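Local coordinates for protein N-alpha-acetyltransferase 30 (Saccharomyces cerevisiae, PDB 6YGA) that catalyses, as the catalytic subunit of the NatC complex, acetyl transfer from acetyl-CoA to the N-terminal methionine of proteins such as the L-A virus GAG protein, at residues A[1-6]-A[93-98]; A[21-26]-A[81-86]; A[37-42]-A[66-71]; A[48-53]-A[97-102]; A[60-65]-A[85-90]. All blocks are in the same frame, centred on the assembly; numbering follows the deposited sequence.

Contact 1. Residues A[1-6]-A[93-98]; sequences MEIVYK and HGIAKK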
# COMPACT_ATOMS: atom_id res chain seq x y z
N MSE A 1 -14.03 -2.03 42.23
CA MSE A 1 -14.50 -1.73 40.89
C MSE A 1 -15.88 -2.33 40.63
O MSE A 1 -16.12 -3.50 40.90
CB MSE A 1 -13.50 -2.26 39.86
CG MSE A 1 -13.61 -1.61 38.51
SE MSE A 1 -12.29 -2.33 37.28
CE MSE A 1 -12.94 -4.16 37.20
N GLU A 2 -16.81 -1.50 40.10
CA GLU A 2 -18.17 -1.94 39.76
C GLU A 2 -18.54 -1.28 38.43
O GLU A 2 -19.24 -0.27 38.38
CB GLU A 2 -19.17 -1.60 40.86
CG GLU A 2 -20.42 -2.47 40.86
CD GLU A 2 -21.59 -1.82 41.57
OE1 GLU A 2 -22.25 -0.96 40.96
OE2 GLU A 2 -21.85 -2.18 42.74
N ILE A 3 -18.05 -1.86 37.33
CA ILE A 3 -18.21 -1.23 36.02
C ILE A 3 -19.63 -1.42 35.51
O ILE A 3 -20.21 -2.50 35.60
CB ILE A 3 -17.17 -1.81 35.04
CG1 ILE A 3 -15.76 -1.61 35.58
CG2 ILE A 3 -17.30 -1.14 33.68
CD1 ILE A 3 -15.40 -0.16 35.81
N VAL A 4 -20.20 -0.34 34.97
CA VAL A 4 -21.54 -0.33 34.40
C VAL A 4 -21.45 0.15 32.96
O VAL A 4 -20.78 1.15 32.68
CB VAL A 4 -22.49 0.57 35.22
CG1 VAL A 4 -23.87 0.61 34.58
CG2 VAL A 4 -22.58 0.08 36.66
N TYR A 5 -22.11 -0.57 32.06
CA TYR A 5 -22.10 -0.28 30.63
C TYR A 5 -23.49 0.21 30.22
O TYR A 5 -24.47 -0.51 30.40
CB TYR A 5 -21.70 -1.51 29.82
CG TYR A 5 -20.41 -2.14 30.29
CD1 TYR A 5 -20.41 -3.12 31.27
CD2 TYR A 5 -19.19 -1.75 29.75
CE1 TYR A 5 -19.23 -3.70 31.71
CE2 TYR A 5 -18.01 -2.32 30.18
CZ TYR A 5 -18.04 -3.30 31.16
OH TYR A 5 -16.87 -3.87 31.60
N LYS A 6 -23.56 1.41 29.67
CA LYS A 6 -24.83 2.07 29.38
C LYS A 6 -24.74 2.77 28.04
O LYS A 6 -23.65 3.12 27.58
CB LYS A 6 -25.19 3.07 30.49
CG LYS A 6 -24.02 3.92 30.95
CD LYS A 6 -24.15 4.29 32.42
CE LYS A 6 -25.40 5.11 32.68
NZ LYS A 6 -25.59 5.37 34.13
N HIS A 93 -8.88 -5.32 32.76
CA HIS A 93 -10.04 -5.87 33.45
C HIS A 93 -11.13 -6.31 32.48
O HIS A 93 -12.29 -6.47 32.89
CB HIS A 93 -10.60 -4.85 34.45
CG HIS A 93 -9.63 -4.47 35.53
ND1 HIS A 93 -9.07 -5.39 36.39
CD2 HIS A 93 -9.14 -3.26 35.91
CE1 HIS A 93 -8.27 -4.77 37.23
NE2 HIS A 93 -8.29 -3.48 36.97
N GLY A 94 -10.79 -6.53 31.22
CA GLY A 94 -11.77 -6.95 30.24
C GLY A 94 -12.82 -5.92 29.91
O GLY A 94 -13.89 -6.28 29.40
N ILE A 95 -12.55 -4.64 30.19
CA ILE A 95 -13.55 -3.60 29.94
C ILE A 95 -13.74 -3.37 28.45
O ILE A 95 -14.87 -3.24 27.96
CB ILE A 95 -13.17 -2.31 30.68
CG1 ILE A 95 -12.99 -2.58 32.17
CG2 ILE A 95 -14.22 -1.24 30.46
CD1 ILE A 95 -12.54 -1.37 32.94
N ALA A 96 -12.63 -3.31 27.70
CA ALA A 96 -12.73 -3.12 26.26
C ALA A 96 -13.50 -4.26 25.60
O ALA A 96 -14.32 -4.03 24.70
CB ALA A 96 -11.33 -3.00 25.65
N LYS A 97 -13.27 -5.50 26.05
CA LYS A 97 -13.96 -6.63 25.46
C LYS A 97 -15.46 -6.55 25.70
O LYS A 97 -16.26 -6.89 24.82
CB LYS A 97 -13.40 -7.94 26.01
CG LYS A 97 -14.14 -9.18 25.55
CD LYS A 97 -13.41 -10.45 25.99
CE LYS A 97 -14.16 -11.69 25.55
NZ LYS A 97 -13.39 -12.93 25.86
N LYS A 98 -15.87 -6.08 26.88
CA LYS A 98 -17.29 -5.97 27.17
C LYS A 98 -17.95 -4.87 26.36
O LYS A 98 -19.10 -4.99 25.94
CB LYS A 98 -17.50 -5.74 28.67
CG LYS A 98 -18.89 -6.12 29.15
CD LYS A 98 -19.16 -7.59 28.88
CE LYS A 98 -20.58 -7.97 29.26
NZ LYS A 98 -20.79 -9.44 29.17

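Contact 2. Residues A[21-26]-A[81-86]; sequences KLIDAD and IGMLAV. With EDO (1,2-ethanediol), chain K.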
# COMPACT_ATOMS: atom_id res chain seq x y z
N LYS A 21 -12.40 13.35 25.51
CA LYS A 21 -11.14 13.34 26.25
C LYS A 21 -10.53 11.94 26.27
O LYS A 21 -9.32 11.79 26.10
CB LYS A 21 -11.36 13.84 27.67
CG LYS A 21 -10.07 14.15 28.42
CD LYS A 21 -9.34 15.33 27.79
CE LYS A 21 -8.17 15.78 28.65
NZ LYS A 21 -7.57 17.06 28.16
N LEU A 22 -11.35 10.91 26.48
CA LEU A 22 -10.85 9.54 26.50
C LEU A 22 -10.22 9.17 25.17
O LEU A 22 -9.09 8.68 25.11
CB LEU A 22 -11.98 8.58 26.85
CG LEU A 22 -12.37 8.38 28.31
CD1 LEU A 22 -13.52 7.39 28.41
CD2 LEU A 22 -11.18 7.89 29.10
N ILE A 23 -10.96 9.38 24.07
CA ILE A 23 -10.50 8.93 22.76
C ILE A 23 -9.27 9.71 22.32
O ILE A 23 -8.35 9.16 21.71
CB ILE A 23 -11.65 9.03 21.74
CG1 ILE A 23 -12.76 8.04 22.10
CG2 ILE A 23 -11.15 8.79 20.33
CD1 ILE A 23 -14.01 8.17 21.25
N ASP A 24 -9.22 11.01 22.64
CA ASP A 24 -8.10 11.85 22.18
C ASP A 24 -6.79 11.47 22.85
O ASP A 24 -5.72 11.63 22.24
CB ASP A 24 -8.41 13.32 22.43
CG ASP A 24 -9.36 13.90 21.41
OD1 ASP A 24 -9.50 13.31 20.32
OD2 ASP A 24 -9.97 14.96 21.70
N ALA A 25 -6.83 10.97 24.09
CA ALA A 25 -5.60 10.61 24.78
C ALA A 25 -4.87 9.48 24.06
O ALA A 25 -3.63 9.47 24.01
CB ALA A 25 -5.91 10.21 26.22
N ASP A 26 -5.61 8.52 23.51
CA ASP A 26 -4.98 7.37 22.86
C ASP A 26 -4.46 7.69 21.47
O ASP A 26 -3.47 7.10 21.03
CB ASP A 26 -5.96 6.20 22.78
CG ASP A 26 -6.19 5.52 24.11
OD1 ASP A 26 -5.83 6.10 25.16
OD2 ASP A 26 -6.71 4.38 24.11
N ILE A 81 -16.90 -0.17 13.69
CA ILE A 81 -16.38 0.26 14.98
C ILE A 81 -15.35 1.35 14.72
O ILE A 81 -14.25 1.08 14.23
CB ILE A 81 -15.76 -0.92 15.75
CG1 ILE A 81 -16.83 -1.98 16.04
CG2 ILE A 81 -15.11 -0.44 17.04
CD1 ILE A 81 -16.31 -3.19 16.79
N GLY A 82 -15.72 2.59 15.03
CA GLY A 82 -14.85 3.72 14.75
C GLY A 82 -13.79 3.96 15.81
O GLY A 82 -12.61 4.12 15.49
N MSE A 83 -14.20 3.99 17.08
CA MSE A 83 -13.28 4.25 18.17
C MSE A 83 -13.50 3.34 19.39
O MSE A 83 -14.63 2.98 19.71
CB MSE A 83 -13.36 5.71 18.61
CG MSE A 83 -12.88 6.70 17.57
SE MSE A 83 -14.31 7.43 16.46
CE MSE A 83 -15.04 8.73 17.72
N LEU A 84 -12.40 3.00 20.05
CA LEU A 84 -12.43 2.20 21.27
C LEU A 84 -11.33 2.70 22.19
O LEU A 84 -10.15 2.62 21.83
CB LEU A 84 -12.26 0.71 20.98
CG LEU A 84 -12.33 -0.23 22.18
CD1 LEU A 84 -13.71 -0.16 22.84
CD2 LEU A 84 -12.00 -1.66 21.77
N ALA A 85 -11.71 3.22 23.35
CA ALA A 85 -10.75 3.75 24.30
C ALA A 85 -11.11 3.28 25.70
O ALA A 85 -12.29 3.22 26.06
CB ALA A 85 -10.70 5.29 24.25
N VAL A 86 -10.09 2.94 26.49
CA VAL A 86 -10.24 2.56 27.89
C VAL A 86 -9.19 3.31 28.68
O VAL A 86 -8.02 3.36 28.27
CB VAL A 86 -10.10 1.04 28.10
CG1 VAL A 86 -9.95 0.71 29.58
CG2 VAL A 86 -11.31 0.31 27.51
C1 EDO K . -10.58 -0.68 16.20
O1 EDO K . -9.78 -0.88 17.37
C2 EDO K . -11.48 0.53 16.40
O2 EDO K . -10.66 1.68 16.60

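Contact 3. Residues A[37-42]-A[66-71]; sequences RYFLNQ and VCKMDP. With EDO (1,2-ethanediol), chain J.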
# COMPACT_ATOMS: atom_id res chain seq x y z
N ARG A 37 -19.34 14.48 16.14
CA ARG A 37 -20.73 14.81 15.86
C ARG A 37 -21.27 14.00 14.69
O ARG A 37 -22.48 13.73 14.63
CB ARG A 37 -20.86 16.30 15.61
CG ARG A 37 -22.20 16.86 16.00
CD ARG A 37 -22.07 18.23 16.63
NE ARG A 37 -21.63 18.18 18.02
CZ ARG A 37 -22.44 18.00 19.06
NH1 ARG A 37 -23.74 17.85 18.87
NH2 ARG A 37 -21.95 17.97 20.29
N TYR A 38 -20.40 13.59 13.77
CA TYR A 38 -20.82 12.72 12.68
C TYR A 38 -21.27 11.36 13.20
O TYR A 38 -22.25 10.79 12.72
CB TYR A 38 -19.68 12.56 11.67
CG TYR A 38 -19.77 11.32 10.80
CD1 TYR A 38 -20.64 11.28 9.72
CD2 TYR A 38 -18.97 10.21 11.05
CE1 TYR A 38 -20.71 10.16 8.91
CE2 TYR A 38 -19.04 9.09 10.25
CZ TYR A 38 -19.91 9.07 9.18
OH TYR A 38 -19.98 7.95 8.39
N PHE A 39 -20.57 10.83 14.21
CA PHE A 39 -20.94 9.55 14.79
C PHE A 39 -22.12 9.69 15.75
O PHE A 39 -23.14 9.01 15.59
CB PHE A 39 -19.74 8.94 15.53
CG PHE A 39 -18.79 8.18 14.64
CD1 PHE A 39 -19.06 6.86 14.29
CD2 PHE A 39 -17.62 8.76 14.18
CE1 PHE A 39 -18.19 6.15 13.49
CE2 PHE A 39 -16.75 8.05 13.37
CZ PHE A 39 -17.03 6.75 13.02
N LEU A 40 -22.00 10.57 16.74
CA LEU A 40 -22.91 10.53 17.89
C LEU A 40 -24.28 11.12 17.58
O LEU A 40 -25.28 10.66 18.15
CB LEU A 40 -22.28 11.26 19.08
CG LEU A 40 -21.37 10.44 20.00
CD1 LEU A 40 -20.17 9.85 19.27
CD2 LEU A 40 -20.92 11.29 21.18
N ASN A 41 -24.36 12.12 16.71
CA ASN A 41 -25.65 12.70 16.39
C ASN A 41 -26.46 11.83 15.44
O ASN A 41 -27.69 11.77 15.54
CB ASN A 41 -25.46 14.10 15.81
CG ASN A 41 -25.17 15.13 16.87
OD1 ASN A 41 -24.20 15.00 17.63
ND2 ASN A 41 -26.00 16.16 16.95
N GLN A 42 -25.80 11.12 14.52
CA GLN A 42 -26.50 10.30 13.55
C GLN A 42 -26.70 8.87 14.01
O GLN A 42 -27.70 8.24 13.64
CB GLN A 42 -25.75 10.34 12.21
CG GLN A 42 -25.62 11.75 11.65
CD GLN A 42 -24.97 11.79 10.28
OE1 GLN A 42 -23.88 11.26 10.08
NE2 GLN A 42 -25.64 12.43 9.33
N VAL A 66 -17.42 3.77 19.94
CA VAL A 66 -18.18 4.61 19.03
C VAL A 66 -18.35 3.85 17.72
O VAL A 66 -17.35 3.43 17.12
CB VAL A 66 -17.50 5.97 18.80
CG1 VAL A 66 -18.38 6.85 17.95
CG2 VAL A 66 -17.19 6.64 20.13
N CYS A 67 -19.59 3.69 17.28
CA CYS A 67 -19.89 2.86 16.12
C CYS A 67 -20.87 3.56 15.19
O CYS A 67 -21.58 4.49 15.58
CB CYS A 67 -20.48 1.50 16.55
SG CYS A 67 -19.43 0.60 17.71
N LYS A 68 -20.88 3.11 13.94
CA LYS A 68 -21.84 3.53 12.93
C LYS A 68 -22.28 2.31 12.14
O LYS A 68 -21.67 1.24 12.22
CB LYS A 68 -21.26 4.60 11.99
CG LYS A 68 -20.43 4.00 10.86
CD LYS A 68 -19.82 5.07 9.97
CE LYS A 68 -19.30 4.46 8.67
NZ LYS A 68 -20.40 3.94 7.82
N MSE A 69 -23.34 2.48 11.36
CA MSE A 69 -23.75 1.45 10.41
C MSE A 69 -24.35 2.08 9.16
O MSE A 69 -25.06 3.08 9.23
CB MSE A 69 -24.73 0.47 11.04
CG MSE A 69 -26.06 1.06 11.45
SE MSE A 69 -27.10 -0.18 12.53
CE MSE A 69 -27.89 -1.27 11.12
N ASP A 70 -24.05 1.48 8.01
CA ASP A 70 -24.53 1.96 6.73
C ASP A 70 -24.70 0.76 5.81
O ASP A 70 -24.04 -0.26 6.01
CB ASP A 70 -23.55 2.97 6.10
CG ASP A 70 -23.81 4.40 6.55
OD1 ASP A 70 -24.99 4.76 6.70
OD2 ASP A 70 -22.83 5.15 6.74
N PRO A 71 -25.57 0.85 4.82
CA PRO A 71 -25.62 -0.20 3.80
C PRO A 71 -24.31 -0.27 3.03
O PRO A 71 -23.74 0.76 2.66
CB PRO A 71 -26.79 0.22 2.90
CG PRO A 71 -26.93 1.69 3.12
CD PRO A 71 -26.58 1.90 4.57
C1 EDO J . -28.71 1.54 8.77
O1 EDO J . -28.07 2.64 8.11
C2 EDO J . -30.21 1.57 8.51
O2 EDO J . -30.47 1.41 7.11

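Contact 4. Residues A[48-53]-A[97-102]; sequences YIAVDN and KKLVEI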
# COMPACT_ATOMS: atom_id res chain seq x y z
N TYR A 48 -21.45 3.52 23.34
CA TYR A 48 -21.60 3.05 24.70
C TYR A 48 -20.45 3.55 25.55
O TYR A 48 -19.34 3.77 25.06
CB TYR A 48 -21.67 1.51 24.77
CG TYR A 48 -23.00 0.96 24.33
CD1 TYR A 48 -23.28 0.76 22.98
CD2 TYR A 48 -23.98 0.63 25.26
CE1 TYR A 48 -24.50 0.26 22.57
CE2 TYR A 48 -25.20 0.12 24.86
CZ TYR A 48 -25.46 -0.06 23.52
OH TYR A 48 -26.68 -0.57 23.13
N ILE A 49 -20.72 3.71 26.85
CA ILE A 49 -19.70 4.13 27.81
C ILE A 49 -19.65 3.10 28.94
O ILE A 49 -20.59 2.35 29.18
CB ILE A 49 -19.97 5.53 28.38
CG1 ILE A 49 -21.42 5.64 28.89
CG2 ILE A 49 -19.68 6.60 27.34
CD1 ILE A 49 -21.74 6.96 29.55
N ALA A 50 -18.51 3.07 29.62
CA ALA A 50 -18.31 2.28 30.82
C ALA A 50 -18.00 3.24 31.96
O ALA A 50 -17.16 4.13 31.81
CB ALA A 50 -17.19 1.26 30.65
N VAL A 51 -18.68 3.07 33.09
CA VAL A 51 -18.46 3.89 34.28
C VAL A 51 -18.22 2.97 35.46
O VAL A 51 -18.74 1.85 35.52
CB VAL A 51 -19.64 4.85 34.56
CG1 VAL A 51 -19.87 5.80 33.38
CG2 VAL A 51 -20.92 4.08 34.89
N ASP A 52 -17.40 3.43 36.41
CA ASP A 52 -17.12 2.71 37.65
C ASP A 52 -18.06 3.28 38.71
O ASP A 52 -17.91 4.42 39.13
CB ASP A 52 -15.66 2.86 38.06
CG ASP A 52 -15.30 2.04 39.31
OD1 ASP A 52 -16.20 1.43 39.93
OD2 ASP A 52 -14.11 2.02 39.68
N ASN A 53 -19.04 2.47 39.12
CA ASN A 53 -20.05 2.96 40.05
C ASN A 53 -19.48 3.17 41.45
O ASN A 53 -19.93 4.07 42.16
CB ASN A 53 -21.23 1.99 40.09
CG ASN A 53 -22.57 2.70 40.14
OD1 ASN A 53 -22.66 3.85 40.57
ND2 ASN A 53 -23.62 2.02 39.69
N LYS A 97 -13.27 -5.50 26.05
CA LYS A 97 -13.96 -6.63 25.46
C LYS A 97 -15.46 -6.55 25.70
O LYS A 97 -16.26 -6.89 24.82
CB LYS A 97 -13.40 -7.94 26.01
CG LYS A 97 -14.14 -9.18 25.55
CD LYS A 97 -13.41 -10.45 25.99
CE LYS A 97 -14.16 -11.69 25.55
NZ LYS A 97 -13.39 -12.93 25.86
N LYS A 98 -15.87 -6.08 26.88
CA LYS A 98 -17.29 -5.97 27.17
C LYS A 98 -17.95 -4.87 26.36
O LYS A 98 -19.10 -4.99 25.94
CB LYS A 98 -17.50 -5.74 28.67
CG LYS A 98 -18.89 -6.12 29.15
CD LYS A 98 -19.16 -7.59 28.88
CE LYS A 98 -20.58 -7.97 29.26
NZ LYS A 98 -20.79 -9.44 29.17
N LEU A 99 -17.22 -3.77 26.11
CA LEU A 99 -17.76 -2.70 25.28
C LEU A 99 -17.95 -3.15 23.84
O LEU A 99 -18.94 -2.80 23.20
CB LEU A 99 -16.85 -1.47 25.35
CG LEU A 99 -16.97 -0.59 26.59
CD1 LEU A 99 -15.78 0.35 26.70
CD2 LEU A 99 -18.26 0.21 26.55
N VAL A 100 -17.00 -3.93 23.31
CA VAL A 100 -17.15 -4.46 21.96
C VAL A 100 -18.34 -5.41 21.90
O VAL A 100 -19.13 -5.37 20.96
CB VAL A 100 -15.85 -5.14 21.51
CG1 VAL A 100 -16.03 -5.78 20.14
CG2 VAL A 100 -14.71 -4.14 21.46
N GLU A 101 -18.49 -6.26 22.92
CA GLU A 101 -19.57 -7.24 22.92
C GLU A 101 -20.94 -6.56 22.97
O GLU A 101 -21.87 -6.98 22.27
CB GLU A 101 -19.41 -8.20 24.10
CG GLU A 101 -18.30 -9.22 23.92
CD GLU A 101 -18.15 -10.15 25.11
OE1 GLU A 101 -18.59 -9.78 26.22
OE2 GLU A 101 -17.61 -11.27 24.94
N ILE A 102 -21.08 -5.51 23.78
CA ILE A 102 -22.38 -4.86 23.88
C ILE A 102 -22.68 -4.05 22.63
O ILE A 102 -23.84 -3.91 22.23
CB ILE A 102 -22.45 -4.00 25.16
CG1 ILE A 102 -23.88 -3.48 25.38
CG2 ILE A 102 -21.48 -2.84 25.10
CD1 ILE A 102 -24.06 -2.77 26.69

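Contact 5. Residues A[60-65]-A[85-90]; sequences IPIGCI and AVESTY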
# COMPACT_ATOMS: atom_id res chain seq x y z
N ILE A 60 -18.46 9.34 35.56
CA ILE A 60 -17.50 9.74 34.53
C ILE A 60 -17.19 8.53 33.66
O ILE A 60 -17.07 7.41 34.19
CB ILE A 60 -16.23 10.32 35.17
CG1 ILE A 60 -15.32 10.94 34.10
CG2 ILE A 60 -15.48 9.25 35.94
CD1 ILE A 60 -13.97 11.33 34.61
N PRO A 61 -17.11 8.67 32.34
CA PRO A 61 -16.76 7.52 31.51
C PRO A 61 -15.28 7.18 31.63
O PRO A 61 -14.42 8.04 31.47
CB PRO A 61 -17.12 7.99 30.09
CG PRO A 61 -18.07 9.12 30.28
CD PRO A 61 -17.63 9.79 31.54
N ILE A 62 -15.00 5.90 31.92
CA ILE A 62 -13.64 5.38 31.92
C ILE A 62 -13.35 4.54 30.68
O ILE A 62 -12.20 4.13 30.47
CB ILE A 62 -13.35 4.56 33.19
CG1 ILE A 62 -14.46 3.55 33.47
CG2 ILE A 62 -13.17 5.48 34.38
CD1 ILE A 62 -14.26 2.18 32.85
N GLY A 63 -14.36 4.28 29.85
CA GLY A 63 -14.17 3.60 28.59
C GLY A 63 -15.37 3.85 27.71
O GLY A 63 -16.47 4.12 28.19
N CYS A 64 -15.14 3.76 26.40
CA CYS A 64 -16.23 4.00 25.46
C CYS A 64 -15.93 3.34 24.13
O CYS A 64 -14.78 3.04 23.80
CB CYS A 64 -16.46 5.50 25.26
SG CYS A 64 -15.12 6.33 24.39
N ILE A 65 -16.99 3.13 23.36
CA ILE A 65 -16.89 2.61 22.00
C ILE A 65 -17.86 3.40 21.14
O ILE A 65 -18.98 3.72 21.56
CB ILE A 65 -17.17 1.09 21.96
CG1 ILE A 65 -16.94 0.53 20.55
CG2 ILE A 65 -18.58 0.76 22.45
CD1 ILE A 65 -17.01 -0.98 20.50
N ALA A 85 -11.71 3.22 23.35
CA ALA A 85 -10.75 3.75 24.30
C ALA A 85 -11.11 3.28 25.70
O ALA A 85 -12.29 3.22 26.06
CB ALA A 85 -10.70 5.29 24.25
N VAL A 86 -10.09 2.94 26.49
CA VAL A 86 -10.24 2.56 27.89
C VAL A 86 -9.19 3.31 28.68
O VAL A 86 -8.02 3.36 28.27
CB VAL A 86 -10.10 1.04 28.10
CG1 VAL A 86 -9.95 0.71 29.58
CG2 VAL A 86 -11.31 0.31 27.51
N GLU A 87 -9.59 3.91 29.80
CA GLU A 87 -8.68 4.71 30.60
C GLU A 87 -7.51 3.86 31.10
O GLU A 87 -7.66 2.67 31.39
CB GLU A 87 -9.43 5.34 31.78
CG GLU A 87 -8.72 6.52 32.40
CD GLU A 87 -9.67 7.41 33.17
OE1 GLU A 87 -10.88 7.37 32.89
OE2 GLU A 87 -9.20 8.16 34.06
N SER A 88 -6.34 4.50 31.21
CA SER A 88 -5.11 3.76 31.49
C SER A 88 -5.18 3.03 32.82
O SER A 88 -4.66 1.91 32.96
CB SER A 88 -3.92 4.72 31.47
OG SER A 88 -2.70 4.03 31.61
N THR A 89 -5.82 3.63 33.83
CA THR A 89 -5.90 3.00 35.14
C THR A 89 -6.82 1.79 35.15
O THR A 89 -6.67 0.92 36.02
CB THR A 89 -6.39 4.01 36.18
OG1 THR A 89 -7.52 4.72 35.67
CG2 THR A 89 -5.28 5.00 36.52
N TYR A 90 -7.74 1.69 34.19
CA TYR A 90 -8.74 0.62 34.17
C TYR A 90 -8.42 -0.47 33.16
O TYR A 90 -9.26 -1.34 32.91
CB TYR A 90 -10.12 1.20 33.89
CG TYR A 90 -10.73 1.91 35.08
CD1 TYR A 90 -10.40 3.22 35.38
CD2 TYR A 90 -11.64 1.25 35.90
CE1 TYR A 90 -10.95 3.86 36.48
CE2 TYR A 90 -12.20 1.89 36.99
CZ TYR A 90 -11.86 3.19 37.28
OH TYR A 90 -12.42 3.82 38.36

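Contact 1. Residues A[1-6]-A[93-98]
The aliphatic stem of Lys98 lies across the ring of Tyr5, its CG over one face and 3.8 Å from the ring centroid in a CH-pi contact. Lys98 CB lies nearer the phenol end, 3.5 Å from Tyr5 CZ. A bend after CG (chi2 59°) then carries the ammonium group away from the ring, toward a long, weak ion pair with Glu101. Near the plane of the same ring, Ile95 CG2 stands at the edge, 4.0 Å from Tyr5 CE2. The longer branch of Ile95 reaches toward the N-terminal end of the strand, CD1 lying 4.2 Å from Ile3 CG1. Beyond it the selenium of Met1, a selenomethionine, sits 3.6 Å from His93 CD2 and obliquely to the imidazole. Met1 also touches a crystal neighbour, so its pose may owe something to the lattice. Behind these groups, Gly94, with positive phi, occupies the N-cap position of helix 95-109, in a loop that matches the RxxGxG/A signature of acetyl-CoA binding in GNAT enzymes. On the other side, strand 3-7 is held by backbone bonds to strand 47-52. Dispersion and CH-pi forces therefore join edge strand and helix, while the lysine ammonium stays on the solvent-exposed side.

Contact 2. Residues A[21-26]-A[81-86]
Ala85 turns its methyl group toward helix 13-26, where CB meets Ile23 CA at 3.9 Å and lies equally far from the carbonyl oxygen of Leu22. With so short a side chain on the strand, the helix backbone itself comes close: the two segment axes approach to 7.5 Å and run almost perpendicular, at 92°. Ile23 spreads its two branches along the strand from there. CG1, beside the backbone N (chi1 -66°), passes 4.1 Å from Ala85 CB and sends CD1 onward to within 3.7 Å of Met83 CB. The shorter branch, CG2, rests on Met83 CG at 3.9 Å. Met83, a selenomethionine, folds back on itself, and its terminal CE returns to 3.7 Å from Ile23 CD1, so that the two ends of the folded side chain, CB and CE, both rest against that methyl. Gly82 and Met83 together face Val66 in a classic beta bulge, as in other GNAT enzymes, where this strand splays from its parallel neighbour and the opening receives acetyl-CoA; none is bound here. An ethanediol molecule, probably from the crystallisation liquor, donates a weak hydrogen bond from O2 to Gly82 O. Tyr36 and Phe39 of helix 33-40 extend the apolar cluster around Met83. At the exposed end, Asp26 OD2 stands 4.1 Å from Ala85 CB, while its OD1 makes a long, weak ion pair with Arg91.

Contact 3. Residues A[37-42]-A[66-71]
Phe39 and Leu40 close on Val66 from helix 33-40, and the packing is densest at a single methyl group. Val66 CG1 lies 3.5 Å from Phe39 CB and 3.7 Å from Leu40 CD1, filling the angle between the two helix side chains. The phenyl ring then runs along the strand, presenting its edge to the backbone: Cys67 O lies near the ring plane, 3.7 Å from Phe39 CD1. Farther along, Phe39 CE1 meets Lys68 CB at 3.8 Å. Toward the partly exposed Lys68 and Asp70 the contact turns polar and fewer atoms meet. Even so, Lys68 CD comes to 3.3 Å from Tyr38 OH, because CG leaves between backbone N and carbonyl carbon (chi1 83°) and leads the stem past the phenol. A bend at the last torsion turns Lys68 NZ to Asp70 OD2, 2.9 Å away, in a salt bridge within the strand; NZ approaches from the anti side, 30° out of the carboxylate plane. Trp43 stacks edge-to-face with Tyr38, and Arg37 NE forms a salt bridge with Asp32 of N-alpha-acetyltransferase 38. Helices 13-26 and 33-40 follow strand 3-7 and pack on the antiparallel strands, as the paired helices after the first strand do in GNAT acetyltransferases.

Contact 4. Residues A[48-53]-A[97-102]
Tyr48 opens the contact by offering one face of its ring to Ile102. The isoleucine's CG1 stands over that face, offset toward the rim and 4.2 Å from the ring centroid, in a CH-pi contact. Because CG1 is anti to the backbone N (chi1 -171°) and the chain continues extended, CD1 reaches past it along the ring margin to 3.6 Å from Tyr48 CE2. The CB of Tyr48 has another partner, Leu99 CD2, at 4.1 Å. This methyl reaches the strand backbone as well, lying 4.0 Å from Tyr48 O and at the same separation from the carbonyl carbon of Ile49. The side chain of Ile49 points to the reverse face of the sheet, so its part here is played by main-chain atoms. At Ala50 the side chain faces the helix again, and its CB approaches Leu99 CD1 at 4.3 Å. Leu99 thus fits over the peptide links between Tyr48 and Ala50, with Ile102 one helical turn on. The two segments lie roughly antiparallel, at 146°, with their axes 9.1 Å apart at the closest point. Helix 95-109 covers this face of the sheet, while Ile49 on the reverse face touches Gln15 and Ile19 of helix 13-26. Strand 47-52 itself runs between strands 3-7 and 61-72, antiparallel to both.

Contact 5. Residues A[60-65]-A[85-90]
The carbonyl oxygen of Ile62 receives the backbone N-H of Glu87 at 2.7 Å between Glu87 N and Ile62 O, in a nearly straight bond (163° at the hydrogen). Two further backbone bonds pair Cys64 with Ala85: Cys64 N to Ala85 O at 2.9 Å and Ala85 N to Cys64 O at 3.1 Å. Between this pair and the Glu87-Ile62 bond, Gly63 and Val86 form a non-hydrogen-bonded pair whose CA atoms come within 4.1 Å. Gly63 CA also makes a CH...O contact with Ala85 O at 3.2 Å. Beyond the paired strands the side chain of Ile62 turns toward Glu87 and Tyr90. CG1 takes the crowded position between backbone N and carbonyl carbon (chi1 48°), which puts CG2 anti to the carbonyl carbon and over one face of the Tyr90 ring, 3.9 Å from its centroid. Glu87 OE1 stands 3.3 Å from Ile62 CG2. Tyr90 OH is hydrogen-bonded to Asp52 of strand 47-52, which would help hold the ring in place. Ile62 and Gly63 both face Ala50 in a classic beta bulge, where the chain turns a corner. The arrangement is the open end of an antiparallel hairpin, 61-72 with 76-86, in the centre of the GNAT sheet.

Overall arrangement
From the N terminus, strand 3-7 enters contact 1, which closes the longest loop by reaching the start of helix 95-109; contacts 2, 3 and 5 nest within it. Helix 13-26 is tied to strand 76-86 by contact 2, whose loop encloses contact 3, between helix 33-40 and strand 61-72. Strand 47-52 starts contact 4, which ends on the same helix as contact 1, crosses contacts 2 and 3, and encloses contact 5. Contact 5 crosses contact 3 and shares Ala85 and Val86 with contact 2. Contacts 1 and 4 thus fasten helix 95-109 to one sheet face, contacts 2 and 3 fasten the two earlier helices to the other, and contact 5 joins strands within the sheet.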